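Local coordinates for uncharacterized protein YacP (Bacillus subtilis, PDB 5MQ8) that is an endoribonuclease of the PIN-like NYN family involved in ribosome-dependent mRNA decay, at residues V139-I142 with T143-P147; A38-Q41 with S42-N46; F73-E76 with N77-A80; Q108-I111 with F112-A116; K22-S25 with F26-A29. One frame throughout, in Å; residues are numbered along the deposited sequence.

Overall arrangement
All five contacts are local turns of one chain built round a five-stranded parallel sheet. Contacts 2 and 5 lie near the two ends of helix 23-44, their centres about 24 Å apart; contact 5 is the surface contact, while the other four are partly buried. Contact 1 ends helix 121-145, its centre about 27 Å from that of the chain; contacts 1 and 2 both pack on the second subunit. In both, threonine hydroxyls fold back onto carbonyls of their own helix. Contact 3 leads into helix 80-90, and contact 4, in the loop before strand 117-119, packs against that helix: a carboxylate grips the turn of contact 3, whereas aromatic and aliphatic packing prevails in contact 4.

Contact 1 of 5, residues V139-I142 with T143-P147; sequences VRKI and TSEKP
Val139 O receives Thr143 N at 3.0 Å, and the same four-residue step recurs from Arg140 to Ser144, from Lys141 to Glu145 and from Ile142 to Lys146. The two segments are thus one continuous run of alpha helix, which Lys146 is the first residue to leave. The last of these bonds, Lys146 N to Ile142 O, is short at 2.8 Å and nearly straight, with 166° at the hydrogen.

Two hydroxyls fold back on this ladder. Thr143 OG1 lies between its own backbone N and carbonyl carbon (chi1 60°), which aims it back toward the preceding turn to donate to Val139 O at 2.8 Å. Val139 O is therefore gripped by two donors, amide and hydroxyl arriving from opposite faces of the carbonyl plane. Ser144 does the same one residue later, its OG anti to the carbonyl carbon (chi1 -84°): OG donates to Arg140 O at 3.1 Å, again across the plane from the amide. Thr143 CG2 meanwhile rests near Val139 CG1.

Lys141 and Glu145 pair one turn apart. The lysine chain runs extended and bends only at its end, so that NZ comes 3.5 Å from Glu145 OE2 in a salt bridge, while CG passes 3.4 Å from the same oxygen. Ile142 CD1 reaches across to Lys146 CG at 3.9 Å. Lys146 NZ bonds to backbone carbonyls of the second subunit, including Ala172 O, and Trp164 of that subunit packs on Ile142. The whole is the C-terminal end of helix 121-145, with hydroxyl-to-carbonyl bonds and an i to i+4 ion pair, set in the dimer interface.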
loop_
_atom_site.group_PDB
_atom_site.type_symbol
_atom_site.label_atom_id
_atom_site.label_comp_id
_atom_site.label_asym_id
_atom_site.label_seq_id
_atom_site.Cartn_x
_atom_site.Cartn_y
_atom_site.Cartn_z
ATOM N N VAL A 139 -7.821 -0.242 7.880
ATOM C CA VAL A 139 -6.725 -1.026 7.321
ATOM C C VAL A 139 -5.582 -1.113 8.343
ATOM O O VAL A 139 -5.042 -2.199 8.527
ATOM C CB VAL A 139 -6.298 -0.541 5.908
ATOM C CG1 VAL A 139 -5.000 -1.189 5.461
ATOM C CG2 VAL A 139 -7.399 -0.828 4.893
ATOM N N ARG A 140 -5.272 -0.003 9.056
ATOM C CA ARG A 140 -4.241 0.012 10.103
ATOM C C ARG A 140 -4.629 -0.899 11.266
ATOM O O ARG A 140 -3.773 -1.603 11.793
ATOM C CB ARG A 140 -3.986 1.421 10.621
ATOM C CG ARG A 140 -3.120 2.258 9.704
ATOM C CD ARG A 140 -2.605 3.504 10.398
ATOM N NE ARG A 140 -2.391 4.586 9.436
ATOM C CZ ARG A 140 -3.211 5.622 9.276
ATOM N NH1 ARG A 140 -4.293 5.748 10.040
ATOM N NH2 ARG A 140 -2.945 6.552 8.366
ATOM N N LYS A 141 -5.930 -0.915 11.627
ATOM C CA LYS A 141 -6.474 -1.735 12.700
ATOM C C LYS A 141 -6.363 -3.221 12.367
ATOM O O LYS A 141 -5.802 -3.967 13.169
ATOM C CB LYS A 141 -7.927 -1.324 13.022
ATOM C CG LYS A 141 -8.610 -2.170 14.097
ATOM C CD LYS A 141 -10.087 -1.836 14.218
ATOM C CE LYS A 141 -10.834 -2.810 15.095
ATOM N NZ LYS A 141 -11.263 -4.009 14.335
ATOM N N ILE A 142 -6.876 -3.650 11.195
ATOM C CA ILE A 142 -6.843 -5.064 10.810
ATOM C C ILE A 142 -5.413 -5.579 10.498
ATOM O O ILE A 142 -5.149 -6.759 10.734
ATOM C CB ILE A 142 -7.852 -5.427 9.684
ATOM C CG1 ILE A 142 -8.105 -6.964 9.611
ATOM C CG2 ILE A 142 -7.438 -4.873 8.319
ATOM C CD1 ILE A 142 -8.600 -7.703 10.948
ATOM N N THR A 143 -4.507 -4.721 9.985
ATOM C CA THR A 143 -3.153 -5.169 9.673
ATOM C C THR A 143 -2.311 -5.284 10.952
ATOM O O THR A 143 -1.347 -6.049 10.970
ATOM C CB THR A 143 -2.505 -4.337 8.566
ATOM O OG1 THR A 143 -2.415 -2.974 8.936
ATOM C CG2 THR A 143 -3.196 -4.487 7.225
ATOM N N SER A 144 -2.695 -4.555 12.021
ATOM C CA SER A 144 -2.047 -4.627 13.336
ATOM C C SER A 144 -2.458 -5.941 13.999
ATOM O O SER A 144 -1.621 -6.613 14.600
ATOM C CB SER A 144 -2.478 -3.463 14.221
ATOM O OG SER A 144 -1.689 -2.316 13.962
ATOM N N GLU A 145 -3.740 -6.308 13.850
ATOM C CA GLU A 145 -4.332 -7.528 14.382
ATOM C C GLU A 145 -3.802 -8.751 13.650
ATOM O O GLU A 145 -3.344 -9.677 14.308
ATOM C CB GLU A 145 -5.864 -7.472 14.303
ATOM C CG GLU A 145 -6.480 -6.580 15.371
ATOM C CD GLU A 145 -7.889 -6.076 15.110
ATOM O OE1 GLU A 145 -8.589 -6.648 14.241
ATOM O OE2 GLU A 145 -8.297 -5.106 15.789
ATOM N N LYS A 146 -3.853 -8.748 12.299
ATOM C CA LYS A 146 -3.362 -9.826 11.442
ATOM C C LYS A 146 -2.092 -9.344 10.685
ATOM O O LYS A 146 -2.204 -8.790 9.582
ATOM C CB LYS A 146 -4.463 -10.320 10.471
ATOM C CG LYS A 146 -5.860 -10.496 11.088
ATOM C CD LYS A 146 -5.944 -11.599 12.156
ATOM C CE LYS A 146 -7.367 -11.973 12.491
ATOM N NZ LYS A 146 -7.977 -12.830 11.440
ATOM N N PRO A 147 -0.879 -9.519 11.283
ATOM C CA PRO A 147 0.347 -9.019 10.637
ATOM C C PRO A 147 0.614 -9.566 9.234
ATOM O O PRO A 147 1.100 -8.802 8.401
ATOM C CB PRO A 147 1.448 -9.373 11.639
ATOM C CG PRO A 147 0.745 -9.461 12.958
ATOM C CD PRO A 147 -0.567 -10.110 12.599
#

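Contact 2 of 5, residues A38-Q41 with S42-N46; sequences AEYQ and SYTGN
Thr44 closes back over Tyr40, one helical turn earlier, and every atom of its side chain has a part. CB lies 3.4 Å from Tyr40 O. From there OG1, placed between the backbone N and the carbonyl carbon (chi1 67°), donates to Tyr40 O at 2.7 Å from above the carbonyl plane; the Thr44 amide reaches that oxygen from the opposite face, so it is held twice. OG1 also accepts from Asn46 N at 3.1 Å, which makes an ST turn and ties the departing chain to the last helical turn. The other branch, CG2, ends over the centre of the Tyr40 ring in a CH-pi contact, 4.1 Å from its centroid.

Gly45, the first residue beyond the helix, has positive phi; its N closes the last helical bond, to Gln41 O at 2.8 Å. Past it the chain swings round until Asn46 O lies 3.3 Å from Gln41 CG.

This turn ends helix 23-44 and leads into strand 47-52, where Val48 N bonds to Gln41 OE1. Tyr40 leans on Ile131 of helix 121-145 and its OH bonds to Glu127 of that helix, while Ser42 OG bonds to Glu162 of the second subunit.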
loop_
_atom_site.group_PDB
_atom_site.type_symbol
_atom_site.label_atom_id
_atom_site.label_comp_id
_atom_site.label_asym_id
_atom_site.label_seq_id
_atom_site.Cartn_x
_atom_site.Cartn_y
_atom_site.Cartn_z
ATOM N N ALA A 38 -12.990 5.657 -6.621
ATOM C CA ALA A 38 -12.931 4.204 -6.413
ATOM C C ALA A 38 -13.160 3.933 -4.931
ATOM O O ALA A 38 -13.985 3.096 -4.600
ATOM C CB ALA A 38 -11.578 3.655 -6.851
ATOM N N GLU A 39 -12.484 4.706 -4.046
ATOM C CA GLU A 39 -12.636 4.620 -2.597
ATOM C C GLU A 39 -14.086 4.916 -2.183
ATOM O O GLU A 39 -14.644 4.161 -1.385
ATOM C CB GLU A 39 -11.680 5.585 -1.899
ATOM C CG GLU A 39 -10.265 5.065 -1.823
ATOM C CD GLU A 39 -9.164 6.099 -1.885
ATOM O OE1 GLU A 39 -9.419 7.270 -1.525
ATOM O OE2 GLU A 39 -8.035 5.731 -2.271
ATOM N N TYR A 40 -14.699 5.985 -2.763
ATOM C CA TYR A 40 -16.081 6.404 -2.518
ATOM C C TYR A 40 -17.045 5.290 -2.903
ATOM O O TYR A 40 -17.902 4.946 -2.086
ATOM C CB TYR A 40 -16.424 7.696 -3.294
ATOM C CG TYR A 40 -17.767 8.297 -2.933
ATOM C CD1 TYR A 40 -18.937 7.873 -3.558
ATOM C CD2 TYR A 40 -17.865 9.309 -1.984
ATOM C CE1 TYR A 40 -20.178 8.398 -3.201
ATOM C CE2 TYR A 40 -19.097 9.873 -1.653
ATOM C CZ TYR A 40 -20.253 9.409 -2.257
ATOM O OH TYR A 40 -21.468 9.968 -1.915
ATOM N N GLN A 41 -16.913 4.742 -4.143
ATOM C CA GLN A 41 -17.765 3.660 -4.636
ATOM C C GLN A 41 -17.690 2.441 -3.690
ATOM O O GLN A 41 -18.731 1.928 -3.273
ATOM C CB GLN A 41 -17.399 3.258 -6.080
ATOM C CG GLN A 41 -18.208 2.050 -6.593
ATOM C CD GLN A 41 -18.592 2.035 -8.047
ATOM O OE1 GLN A 41 -18.879 3.052 -8.670
ATOM N NE2 GLN A 41 -18.629 0.854 -8.624
ATOM N N SER A 42 -16.467 1.987 -3.376
ATOM C CA SER A 42 -16.228 0.829 -2.524
ATOM C C SER A 42 -16.768 0.993 -1.100
ATOM O O SER A 42 -17.457 0.097 -0.627
ATOM C CB SER A 42 -14.748 0.476 -2.501
ATOM O OG SER A 42 -14.549 -0.691 -1.724
ATOM N N TYR A 43 -16.500 2.130 -0.445
ATOM C CA TYR A 43 -16.997 2.378 0.901
ATOM C C TYR A 43 -18.532 2.421 0.985
ATOM O O TYR A 43 -19.125 1.699 1.796
ATOM C CB TYR A 43 -16.399 3.670 1.479
ATOM C CG TYR A 43 -16.733 3.873 2.944
ATOM C CD1 TYR A 43 -15.964 3.280 3.944
ATOM C CD2 TYR A 43 -17.841 4.622 3.331
ATOM C CE1 TYR A 43 -16.289 3.429 5.290
ATOM C CE2 TYR A 43 -18.177 4.774 4.674
ATOM C CZ TYR A 43 -17.400 4.172 5.651
ATOM O OH TYR A 43 -17.721 4.307 6.979
ATOM N N THR A 44 -19.163 3.281 0.151
ATOM C CA THR A 44 -20.601 3.525 0.155
ATOM C C THR A 44 -21.438 2.422 -0.493
ATOM O O THR A 44 -22.608 2.264 -0.139
ATOM C CB THR A 44 -20.923 4.895 -0.490
ATOM O OG1 THR A 44 -20.602 4.851 -1.881
ATOM C CG2 THR A 44 -20.194 6.043 0.168
ATOM N N GLY A 45 -20.877 1.738 -1.479
ATOM C CA GLY A 45 -21.622 0.751 -2.249
ATOM C C GLY A 45 -22.461 1.417 -3.325
ATOM O O GLY A 45 -23.214 0.744 -4.032
ATOM N N ASN A 46 -22.325 2.756 -3.474
ATOM C CA ASN A 46 -23.068 3.529 -4.469
ATOM C C ASN A 46 -22.362 3.481 -5.801
ATOM O O ASN A 46 -21.131 3.503 -5.852
ATOM C CB ASN A 46 -23.243 4.981 -4.019
ATOM C CG ASN A 46 -24.172 5.169 -2.840
ATOM O OD1 ASN A 46 -24.873 4.260 -2.397
ATOM N ND2 ASN A 46 -24.208 6.370 -2.311
#

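Contact 3 of 5, residues F73-E76 with N77-A80; sequences FTKE and NETA
Two side-chain torsions bring the polar groups of this turn together: in Glu78, chi1 of -173° swings CG to the far side from the backbone N and the chain runs on extended, while in Thr74, chi1 of 58° holds OG1 between N and the carbonyl carbon. As a result Glu78 OE2 reaches back to Lys75 N, which donates to it at 2.8 Å. The bond is almost straight, 170° at the hydrogen, and meets the oxygen nearly along its C-O axis. Thr74 CB sits 3.6 Å from the same carboxylate oxygen, and Lys75 CB lies 3.7 Å from it, so OE2 sits against the CB atoms of both residues.

The backbone between them makes a type I beta turn from Lys75 to Glu78, closed by a weak bond from Glu78 N to Lys75 O at 3.3 Å. Thr74 OG1 adds a weak bond to Glu78 O at 3.2 Å, though its stronger partner is Ala54 N. Thr74 CG2 meets Ala80 N at 3.7 Å.

Arg83 and Lys86 of helix 80-90 form salt bridges with Glu78 OE2 and OE1 respectively. The turn carries the chain from edge strand 70-73 into helix 80-90, with Thr74 and Ala80 packed on Val51 of strand 47-52.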
loop_
_atom_site.group_PDB
_atom_site.type_symbol
_atom_site.label_atom_id
_atom_site.label_comp_id
_atom_site.label_asym_id
_atom_site.label_seq_id
_atom_site.Cartn_x
_atom_site.Cartn_y
_atom_site.Cartn_z
ATOM N N PHE A 73 -16.100 10.202 -21.243
ATOM C CA PHE A 73 -15.704 11.460 -21.846
ATOM C C PHE A 73 -16.843 11.936 -22.745
ATOM O O PHE A 73 -17.514 11.109 -23.366
ATOM C CB PHE A 73 -14.377 11.316 -22.613
ATOM C CG PHE A 73 -13.167 11.314 -21.708
ATOM C CD1 PHE A 73 -12.797 10.168 -21.017
ATOM C CD2 PHE A 73 -12.417 12.464 -21.519
ATOM C CE1 PHE A 73 -11.693 10.169 -20.157
ATOM C CE2 PHE A 73 -11.308 12.462 -20.668
ATOM C CZ PHE A 73 -10.960 11.314 -19.983
ATOM N N THR A 74 -17.103 13.258 -22.774
ATOM C CA THR A 74 -18.163 13.824 -23.620
ATOM C C THR A 74 -17.772 13.723 -25.109
ATOM O O THR A 74 -16.603 13.485 -25.420
ATOM C CB THR A 74 -18.463 15.287 -23.230
ATOM O OG1 THR A 74 -17.277 16.077 -23.352
ATOM C CG2 THR A 74 -19.061 15.426 -21.845
ATOM N N LYS A 75 -18.760 13.876 -26.022
ATOM C CA LYS A 75 -18.532 13.925 -27.470
ATOM C C LYS A 75 -18.077 15.352 -27.792
ATOM O O LYS A 75 -18.073 16.204 -26.894
ATOM C CB LYS A 75 -19.827 13.621 -28.259
ATOM C CG LYS A 75 -20.350 12.193 -28.157
ATOM C CD LYS A 75 -19.893 11.269 -29.287
ATOM C CE LYS A 75 -20.781 11.340 -30.507
ATOM N NZ LYS A 75 -20.307 10.425 -31.575
ATOM N N GLU A 76 -17.808 15.633 -29.087
ATOM C CA GLU A 76 -17.285 16.896 -29.633
ATOM C C GLU A 76 -17.925 18.208 -29.068
ATOM O O GLU A 76 -17.209 18.954 -28.399
ATOM C CB GLU A 76 -17.317 16.893 -31.174
ATOM C CG GLU A 76 -16.150 17.660 -31.788
ATOM C CD GLU A 76 -15.971 17.494 -33.287
ATOM O OE1 GLU A 76 -15.337 16.498 -33.705
ATOM O OE2 GLU A 76 -16.444 18.374 -34.044
ATOM N N ASN A 77 -19.206 18.516 -29.341
ATOM C CA ASN A 77 -19.781 19.777 -28.829
ATOM C C ASN A 77 -20.735 19.561 -27.659
ATOM O O ASN A 77 -21.651 20.361 -27.408
ATOM C CB ASN A 77 -20.433 20.584 -29.959
ATOM C CG ASN A 77 -19.429 21.294 -30.837
ATOM O OD1 ASN A 77 -19.027 20.800 -31.896
ATOM N ND2 ASN A 77 -18.994 22.467 -30.407
ATOM N N GLU A 78 -20.486 18.478 -26.919
ATOM C CA GLU A 78 -21.311 18.051 -25.806
ATOM C C GLU A 78 -20.663 18.460 -24.508
ATOM O O GLU A 78 -19.466 18.268 -24.330
ATOM C CB GLU A 78 -21.499 16.528 -25.881
ATOM C CG GLU A 78 -22.481 15.968 -24.865
ATOM C CD GLU A 78 -22.406 14.466 -24.673
ATOM O OE1 GLU A 78 -23.429 13.884 -24.252
ATOM O OE2 GLU A 78 -21.334 13.872 -24.926
ATOM N N THR A 79 -21.446 19.051 -23.611
ATOM C CA THR A 79 -20.947 19.454 -22.297
ATOM C C THR A 79 -21.267 18.344 -21.289
ATOM O O THR A 79 -22.140 17.510 -21.543
ATOM C CB THR A 79 -21.550 20.797 -21.867
ATOM O OG1 THR A 79 -22.967 20.726 -22.008
ATOM C CG2 THR A 79 -20.993 21.979 -22.670
ATOM N N ALA A 80 -20.563 18.352 -20.145
ATOM C CA ALA A 80 -20.708 17.383 -19.070
ATOM C C ALA A 80 -22.137 17.299 -18.568
ATOM O O ALA A 80 -22.608 16.192 -18.345
ATOM C CB ALA A 80 -19.751 17.702 -17.929
#

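Contact 4 of 5, residues Q108-I111 with F112-A116; sequences QWAI and FGQGA
Ile111 and Phe112 carry this turn, with Trp109 beside them. Ile111 has its CG1 branch swung to the far side from the backbone N (chi1 -160°), which sends CG1, and with it CD1, toward Ala116; the modelled 3.2 Å between CD1 and Ala116 CB is shorter than normal packing allows, so its exact value is doubtful, but CG1 also lies close to that methyl, at 3.8 Å. The second branch, CG2, lies over one face of the Phe112 ring, offset toward its rim, and comes 4.3 Å from Phe112 CD1.

The phenyl ring runs alongside Trp109 with both side chains pointing the same way. Phe112 CD2 touches Trp109 CB at 3.4 Å, and CE2 lies 3.9 Å from Trp109 CE3. The ring planes are near parallel, 24° apart, but so slid that the phenyl and the five-membered ring barely overlap.

Three successive i+3 bonds hold the backbone underneath, as in a 3-10 helix: Phe112 N to Trp109 O, Gly113 N to Ala110 O, and Gln114 N to Ile111 O at 3.0 Å. In all three the donor stands above the carbonyl plane, most of all in the last, 67° out of it. Gln114 NE2 adds a weak bond to Ala110 O at 3.1 Å; its stronger partner is Glu85, while OE1 takes a bond from Gln89.

Those two residues belong to helix 80-90, against which Trp109 and Ile111 also pack through Ile84 and Ala88. Val100 of strand 98-101 meets Trp109, Ile111 and Phe112, so the turn is wedged between that strand and the helix just before the chain enters edge strand 117-119.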
loop_
_atom_site.group_PDB
_atom_site.type_symbol
_atom_site.label_atom_id
_atom_site.label_comp_id
_atom_site.label_asym_id
_atom_site.label_seq_id
_atom_site.Cartn_x
_atom_site.Cartn_y
_atom_site.Cartn_z
ATOM N N GLN A 108 -26.769 24.791 -18.219
ATOM C CA GLN A 108 -28.201 24.639 -17.973
ATOM C C GLN A 108 -28.540 23.721 -16.822
ATOM O O GLN A 108 -29.417 24.065 -16.026
ATOM C CB GLN A 108 -28.936 24.180 -19.242
ATOM C CG GLN A 108 -29.426 25.297 -20.180
ATOM C CD GLN A 108 -29.708 26.653 -19.554
ATOM O OE1 GLN A 108 -28.807 27.481 -19.377
ATOM N NE2 GLN A 108 -30.962 26.902 -19.198
ATOM N N TRP A 109 -27.849 22.551 -16.723
ATOM C CA TRP A 109 -28.089 21.533 -15.691
ATOM C C TRP A 109 -29.581 21.172 -15.639
ATOM O O TRP A 109 -30.189 21.167 -14.571
ATOM C CB TRP A 109 -27.516 21.964 -14.323
ATOM C CG TRP A 109 -26.016 22.005 -14.329
ATOM C CD1 TRP A 109 -25.229 23.113 -14.443
ATOM C CD2 TRP A 109 -25.131 20.873 -14.375
ATOM N NE1 TRP A 109 -23.907 22.749 -14.520
ATOM C CE2 TRP A 109 -23.816 21.377 -14.498
ATOM C CE3 TRP A 109 -25.320 19.475 -14.305
ATOM C CZ2 TRP A 109 -22.697 20.535 -14.581
ATOM C CZ3 TRP A 109 -24.209 18.642 -14.369
ATOM C CH2 TRP A 109 -22.916 19.172 -14.516
ATOM N N ALA A 110 -30.166 20.898 -16.823
ATOM C CA ALA A 110 -31.583 20.544 -17.015
ATOM C C ALA A 110 -32.030 19.349 -16.169
ATOM O O ALA A 110 -33.199 19.282 -15.795
ATOM C CB ALA A 110 -31.859 20.281 -18.486
ATOM N N ILE A 111 -31.086 18.441 -15.813
ATOM C CA ILE A 111 -31.342 17.256 -14.995
ATOM C C ILE A 111 -31.824 17.603 -13.567
ATOM O O ILE A 111 -32.491 16.776 -12.937
ATOM C CB ILE A 111 -30.109 16.306 -15.001
ATOM C CG1 ILE A 111 -30.509 14.866 -14.586
ATOM C CG2 ILE A 111 -28.919 16.862 -14.180
ATOM C CD1 ILE A 111 -29.547 14.183 -13.701
ATOM N N PHE A 112 -31.519 18.821 -13.069
ATOM C CA PHE A 112 -31.926 19.228 -11.726
ATOM C C PHE A 112 -33.430 19.553 -11.629
ATOM O O PHE A 112 -33.953 19.751 -10.526
ATOM C CB PHE A 112 -31.037 20.360 -11.194
ATOM C CG PHE A 112 -29.608 19.934 -10.937
ATOM C CD1 PHE A 112 -29.324 18.713 -10.327
ATOM C CD2 PHE A 112 -28.546 20.769 -11.264
ATOM C CE1 PHE A 112 -28.009 18.313 -10.108
ATOM C CE2 PHE A 112 -27.224 20.373 -11.036
ATOM C CZ PHE A 112 -26.965 19.149 -10.456
ATOM N N GLY A 113 -34.104 19.552 -12.783
ATOM C CA GLY A 113 -35.548 19.712 -12.905
ATOM C C GLY A 113 -36.209 18.382 -13.225
ATOM O O GLY A 113 -37.408 18.337 -13.503
ATOM N N GLN A 114 -35.424 17.282 -13.195
ATOM C CA GLN A 114 -35.877 15.919 -13.498
ATOM C C GLN A 114 -35.666 14.932 -12.322
ATOM O O GLN A 114 -35.485 13.724 -12.544
ATOM C CB GLN A 114 -35.191 15.393 -14.776
ATOM C CG GLN A 114 -35.643 16.070 -16.057
ATOM C CD GLN A 114 -34.672 15.824 -17.179
ATOM O OE1 GLN A 114 -34.562 14.717 -17.716
ATOM N NE2 GLN A 114 -33.954 16.861 -17.569
ATOM N N GLY A 115 -35.696 15.455 -11.095
ATOM C CA GLY A 115 -35.568 14.653 -9.881
ATOM C C GLY A 115 -34.174 14.431 -9.312
ATOM O O GLY A 115 -34.052 13.958 -8.177
ATOM N N ALA A 116 -33.113 14.759 -10.082
ATOM C CA ALA A 116 -31.734 14.591 -9.618
ATOM C C ALA A 116 -31.385 15.606 -8.548
ATOM O O ALA A 116 -31.837 16.752 -8.610
ATOM C CB ALA A 116 -30.764 14.697 -10.778
#

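Contact 5 of 5, residues K22-S25 with F26-A29; sequences KANS and FEEA
The Phe26 ring has Lys22 CA over one face, a CH-pi contact 3.9 Å from the centroid, while Ser25 C approaches the ring obliquely. Lys22 CB extends the contact, 3.6 Å from Phe26 CE1. The ring gets there because CG is anti to the carbonyl carbon of Phe26 (chi1 -63°), which turns the phenyl back along the chain onto Lys22. Ile12 of helix 8-14 packs on Phe26 as well.

Asn24, Ser25 and Phe26 all have positive phi with helical psi, so the chain makes a short left-handed helical turn at the start of helix 23-44, which runs right-handed from Glu27 on. Phe26 N bonds to Lys22 O at 3.2 Å, the donor standing 70° out of the carbonyl plane. By contrast Glu27 N, also at 3.2 Å, meets Ala23 O nearly head-on.

Ala23 O has a further partner in a water, which donates to it at 2.6 Å and accepts from Glu28 N at 3.1 Å. The water thereby stands in at the kink, where that amide has no bond to the preceding turn. Glu27 CB lies 3.5 Å from Asn24 O, and its OE2 makes long, weak ion pairs with Lys58 and Lys63. Lys22 NZ bonds to Asp20 O.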
loop_
_atom_site.group_PDB
_atom_site.type_symbol
_atom_site.label_atom_id
_atom_site.label_comp_id
_atom_site.label_asym_id
_atom_site.label_seq_id
_atom_site.Cartn_x
_atom_site.Cartn_y
_atom_site.Cartn_z
ATOM N N LYS A 22 -2.317 20.440 -13.278
ATOM C CA LYS A 22 -2.738 20.926 -14.595
ATOM C C LYS A 22 -1.962 20.402 -15.817
ATOM O O LYS A 22 -2.464 20.545 -16.942
ATOM C CB LYS A 22 -2.748 22.471 -14.610
ATOM C CG LYS A 22 -1.496 23.145 -14.042
ATOM C CD LYS A 22 -1.824 24.515 -13.464
ATOM C CE LYS A 22 -0.656 25.146 -12.737
ATOM N NZ LYS A 22 -0.438 24.555 -11.388
ATOM N N ALA A 23 -0.773 19.802 -15.619
ATOM C CA ALA A 23 0.054 19.320 -16.734
ATOM C C ALA A 23 -0.653 18.290 -17.615
ATOM O O ALA A 23 -1.451 17.496 -17.115
ATOM C CB ALA A 23 1.379 18.775 -16.220
ATOM N N ASN A 24 -0.388 18.348 -18.941
ATOM C CA ASN A 24 -0.945 17.463 -19.972
ATOM C C ASN A 24 -2.484 17.304 -19.841
ATOM O O ASN A 24 -2.995 16.185 -19.745
ATOM C CB ASN A 24 -0.191 16.113 -19.990
ATOM C CG ASN A 24 -0.473 15.181 -21.164
ATOM O OD1 ASN A 24 -0.267 13.976 -21.071
ATOM N ND2 ASN A 24 -0.937 15.697 -22.304
ATOM N N SER A 25 -3.206 18.453 -19.816
ATOM C CA SER A 25 -4.670 18.566 -19.703
ATOM C C SER A 25 -5.235 17.867 -18.430
ATOM O O SER A 25 -6.155 17.038 -18.499
ATOM C CB SER A 25 -5.366 18.098 -20.984
ATOM O OG SER A 25 -5.060 18.937 -22.086
ATOM N N PHE A 26 -4.654 18.231 -17.263
ATOM C CA PHE A 26 -5.010 17.754 -15.922
ATOM C C PHE A 26 -4.938 16.220 -15.769
ATOM O O PHE A 26 -5.770 15.638 -15.076
ATOM C CB PHE A 26 -6.392 18.302 -15.505
ATOM C CG PHE A 26 -6.478 19.805 -15.394
ATOM C CD1 PHE A 26 -6.162 20.450 -14.201
ATOM C CD2 PHE A 26 -6.920 20.574 -16.468
ATOM C CE1 PHE A 26 -6.279 21.840 -14.085
ATOM C CE2 PHE A 26 -7.017 21.968 -16.357
ATOM C CZ PHE A 26 -6.700 22.588 -15.166
ATOM N N GLU A 27 -3.933 15.580 -16.408
ATOM C CA GLU A 27 -3.735 14.127 -16.410
ATOM C C GLU A 27 -3.595 13.548 -15.003
ATOM O O GLU A 27 -4.223 12.534 -14.700
ATOM C CB GLU A 27 -2.542 13.736 -17.287
ATOM C CG GLU A 27 -2.369 12.233 -17.442
ATOM C CD GLU A 27 -1.173 11.768 -18.248
ATOM O OE1 GLU A 27 -0.118 12.444 -18.209
ATOM O OE2 GLU A 27 -1.276 10.693 -18.882
ATOM N N GLU A 28 -2.778 14.195 -14.153
ATOM C CA GLU A 28 -2.563 13.781 -12.778
ATOM C C GLU A 28 -3.814 14.032 -11.940
ATOM O O GLU A 28 -4.199 13.156 -11.162
ATOM C CB GLU A 28 -1.323 14.453 -12.176
ATOM C CG GLU A 28 -0.042 13.758 -12.601
ATOM C CD GLU A 28 1.279 14.391 -12.203
ATOM O OE1 GLU A 28 1.341 15.086 -11.162
ATOM O OE2 GLU A 28 2.269 14.164 -12.932
ATOM N N ALA A 29 -4.476 15.190 -12.135
ATOM C CA ALA A 29 -5.699 15.527 -11.400
ATOM C C ALA A 29 -6.833 14.522 -11.694
ATOM O O ALA A 29 -7.542 14.105 -10.775
ATOM C CB ALA A 29 -6.135 16.943 -11.725
HETATM O O HOH W 1 -0.588 16.228 -14.955
#